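Local coordinates for (S)-ureidoglycine aminohydrolase cupin domain-containing protein (Pseudomonas syringae pv. tomato, PDB 3MYX) that is of unknown function but belongs to the cupin superfamily and may be related to (S)-ureidoglycine aminohydrolases, at residues 6-11 with 38-43. Numbering follows the deposited sequence.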
ATOM      1  N   THR A   6       3.842   4.558 -13.730  1.00 19.56           N
ATOM      2  CA  THR A   6       3.018   3.476 -14.218  1.00 19.20           C
ATOM      3  C   THR A   6       2.322   2.744 -13.063  1.00 15.89           C
ATOM      4  O   THR A   6       2.448   3.134 -11.883  1.00 16.73           O
ATOM      5  CB  THR A   6       3.843   2.492 -15.089  1.00 21.18           C
ATOM      6  OG1 THR A   6       2.956   1.674 -15.879  1.00 28.40           O
ATOM      7  CG2 THR A   6       4.771   1.645 -14.235  1.00 21.81           C
ATOM      8  N   VAL A   7       1.554   1.732 -13.449  1.00 13.69           N
ATOM      9  CA  VAL A   7       0.842   0.845 -12.550  1.00 11.92           C
ATOM     10  C   VAL A   7       1.685  -0.413 -12.412  1.00 10.50           C
ATOM     11  O   VAL A   7       2.071  -1.033 -13.423  1.00 12.85           O
ATOM     12  CB  VAL A   7      -0.563   0.509 -13.113  1.00 12.00           C
ATOM     13  CG1 VAL A   7      -1.274  -0.505 -12.241  1.00 14.25           C
ATOM     14  CG2 VAL A   7      -1.393   1.790 -13.299  1.00 14.88           C
ATOM     15  N   LEU A   8       1.984  -0.778 -11.170  1.00  9.90           N
ATOM     16  CA  LEU A   8       2.897  -1.873 -10.858  1.00 10.33           C
ATOM     17  C   LEU A   8       2.275  -2.879  -9.915  1.00 10.08           C
ATOM     18  O   LEU A   8       1.945  -2.547  -8.782  1.00 10.17           O
ATOM     19  CB  LEU A   8       4.174  -1.319 -10.224  1.00 11.62           C
ATOM     20  CG  LEU A   8       4.946  -0.323 -11.098  1.00 13.94           C
ATOM     21  CD1 LEU A   8       6.018   0.398 -10.314  1.00 17.91           C
ATOM     22  CD2 LEU A   8       5.530  -1.045 -12.337  1.00 16.82           C
ATOM     23  N   LEU A   9       2.119  -4.103 -10.392  1.00  9.23           N
ATOM     24  CA  LEU A   9       1.668  -5.202  -9.538  0.50  9.94           C
ATOM     25  C   LEU A   9       2.847  -5.568  -8.625  1.00 10.27           C
ATOM     26  O   LEU A   9       3.930  -5.911  -9.108  1.00 13.36           O
ATOM     27  CB  LEU A   9       1.187  -6.402 -10.378  0.50 10.88           C
ATOM     28  CG  LEU A   9       0.077  -7.315  -9.829  0.50 10.65           C
ATOM     29  CD1 LEU A   9       0.363  -7.774  -8.424  0.50 11.29           C
ATOM     30  CD2 LEU A   9      -1.308  -6.663  -9.880  0.50 10.92           C
ATOM     31  N   LEU A  10       2.652  -5.465  -7.310  1.00  8.20           N
ATOM     32  CA  LEU A  10       3.727  -5.742  -6.348  1.00  8.33           C
ATOM     33  C   LEU A  10       3.752  -7.213  -5.929  1.00  8.36           C
ATOM     34  O   LEU A  10       4.821  -7.806  -5.817  1.00  8.87           O
ATOM     35  CB  LEU A  10       3.607  -4.847  -5.105  1.00  8.11           C
ATOM     36  CG  LEU A  10       3.626  -3.335  -5.354  1.00  8.24           C
ATOM     37  CD1 LEU A  10       3.645  -2.608  -4.014  1.00  8.07           C
ATOM     38  CD2 LEU A  10       4.833  -2.911  -6.221  1.00 10.51           C
ATOM     39  N   ALA A  11       2.582  -7.791  -5.660  1.00  7.84           N
ATOM     40  CA  ALA A  11       2.508  -9.187  -5.282  1.00  7.78           C
ATOM     41  C   ALA A  11       1.131  -9.741  -5.579  1.00  8.15           C
ATOM     42  O   ALA A  11       0.127  -9.062  -5.394  1.00  9.88           O
ATOM     43  CB  ALA A  11       2.836  -9.363  -3.793  1.00 10.01           C
ATOM     44  N   ARG A  38      13.151  -4.624  -1.649  1.00  7.28           N
ATOM     45  CA  ARG A  38      12.962  -4.788  -3.093  1.00  7.90           C
ATOM     46  C   ARG A  38      12.028  -3.685  -3.533  1.00  7.37           C
ATOM     47  O   ARG A  38      10.807  -3.758  -3.323  1.00  8.72           O
ATOM     48  CB  ARG A  38      12.388  -6.172  -3.415  1.00  8.90           C
ATOM     49  CG  ARG A  38      13.044  -7.321  -2.679  1.00  9.51           C
ATOM     50  CD  ARG A  38      14.496  -7.499  -3.052  1.00 12.01           C
ATOM     51  NE  ARG A  38      15.136  -8.466  -2.161  1.00 14.69           N
ATOM     52  CZ  ARG A  38      15.032  -9.790  -2.279  1.00 17.80           C
ATOM     53  NH1 ARG A  38      14.324 -10.321  -3.269  1.00 19.51           N
ATOM     54  NH2 ARG A  38      15.646 -10.584  -1.403  1.00 19.91           N
ATOM     55  N   THR A  39      12.599  -2.636  -4.116  1.00  7.45           N
ATOM     56  CA  THR A  39      11.837  -1.430  -4.420  1.00  8.38           C
ATOM     57  C   THR A  39      11.399  -1.412  -5.873  1.00  9.10           C
ATOM     58  O   THR A  39      12.227  -1.542  -6.774  1.00 10.98           O
ATOM     59  CB  THR A  39      12.684  -0.199  -4.081  1.00  9.11           C
ATOM     60  OG1 THR A  39      12.992  -0.242  -2.680  1.00  9.35           O
ATOM     61  CG2 THR A  39      11.951   1.076  -4.409  1.00 11.31           C
ATOM     62  N   ALA A  40      10.095  -1.276  -6.094  1.00  8.14           N
ATOM     63  CA  ALA A  40       9.529  -1.201  -7.433  1.00  8.92           C
ATOM     64  C   ALA A  40       9.421   0.224  -7.951  1.00  8.84           C
ATOM     65  O   ALA A  40       9.374   0.442  -9.161  1.00 10.85           O
ATOM     66  CB  ALA A  40       8.172  -1.851  -7.444  1.00  9.84           C
ATOM     67  N   PHE A  41       9.353   1.190  -7.035  1.00  9.14           N
ATOM     68  CA  PHE A  41       9.132   2.570  -7.382  1.00  9.40           C
ATOM     69  C   PHE A  41       9.660   3.456  -6.273  1.00  8.64           C
ATOM     70  O   PHE A  41       9.416   3.201  -5.095  1.00  9.73           O
ATOM     71  CB  PHE A  41       7.629   2.822  -7.522  1.00 10.59           C
ATOM     72  CG  PHE A  41       7.280   4.262  -7.791  1.00 12.42           C
ATOM     73  CD1 PHE A  41       7.014   5.142  -6.743  1.00 11.60           C
ATOM     74  CD2 PHE A  41       7.235   4.739  -9.078  1.00 14.63           C
ATOM     75  CE1 PHE A  41       6.700   6.466  -6.993  1.00 12.27           C
ATOM     76  CE2 PHE A  41       6.926   6.066  -9.323  1.00 15.90           C
ATOM     77  CZ  PHE A  41       6.650   6.912  -8.285  1.00 13.77           C
ATOM     78  N   VAL A  42      10.356   4.521  -6.657  1.00  9.41           N
ATOM     79  CA  VAL A  42      10.614   5.618  -5.750  0.50 10.42           C
ATOM     80  C   VAL A  42      10.615   6.895  -6.567  1.00 11.88           C
ATOM     81  O   VAL A  42      11.230   6.963  -7.637  1.00 14.33           O
ATOM     82  CB  VAL A  42      11.927   5.430  -4.917  0.50 10.91           C
ATOM     83  CG1 VAL A  42      13.133   5.175  -5.817  0.50 11.94           C
ATOM     84  CG2 VAL A  42      12.179   6.640  -4.004  0.50 11.68           C
ATOM     85  N   ASP A  43       9.884   7.881  -6.081  1.00 12.21           N
ATOM     86  CA  ASP A  43       9.891   9.143  -6.819  0.60 12.70           C
ATOM     87  C   ASP A  43      10.795  10.134  -6.161  1.00 13.93           C
ATOM     88  O   ASP A  43      11.365   9.918  -5.080  1.00 15.32           O
ATOM     89  CB  ASP A  43       8.506   9.741  -7.083  0.60 11.26           C
ATOM     90  CG  ASP A  43       7.868  10.345  -5.860  0.60  9.78           C
ATOM     91  OD1 ASP A  43       8.430  10.240  -4.750  0.60  9.34           O
ATOM     92  OD2 ASP A  43       6.801  10.974  -6.034  0.60 13.17           O
TER
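The carbonyl oxygen of A40 lies against a methyl group of L8: CD1 stands 3.5 Å from O, a van der Waals contact and the closest approach between 6-11 and 38-43. The other contacts pair apolar side chains, and the joint is small, burying 143 Å² in all. L8 holds CG beside its backbone N (chi1 -59°) and extends CD1 from there, so that this one methyl also comes 4.0 Å from CB of F41. The two side chains cross at about a right angle, L8 meeting F41 at the root of the side chain. With CG anti to the backbone N, the phenylalanine ring reaches on to the ring of F216, their planes about 40° apart. Two residues along the strand, L10 brings its CD2 methyl to 3.7 Å from CB of A40, which is thus approached by both leucines.

The example illustrates how an edge strand can serve two neighbours. V7 and L9 point to the opposite face, packing on L207 of strand 206-209, while L8 points toward 38-43 and L10 reaches it with the end of its side chain. Backbone bonds tie L8 to F216 and L10 to T214, and each partner carries a classic beta bulge, L10 and A11 facing T214, A40 and F41 facing A49. Through its pairing with 214-217, strand 7-11 forms an outer edge of that sheet, whereas 38-43 bends at A40 beside strand 47-54. Such apolar contact between two beta-sheet units is consistent with the paired barrels of a bicupin, the N-terminal strand having crossed over to the C-terminal one.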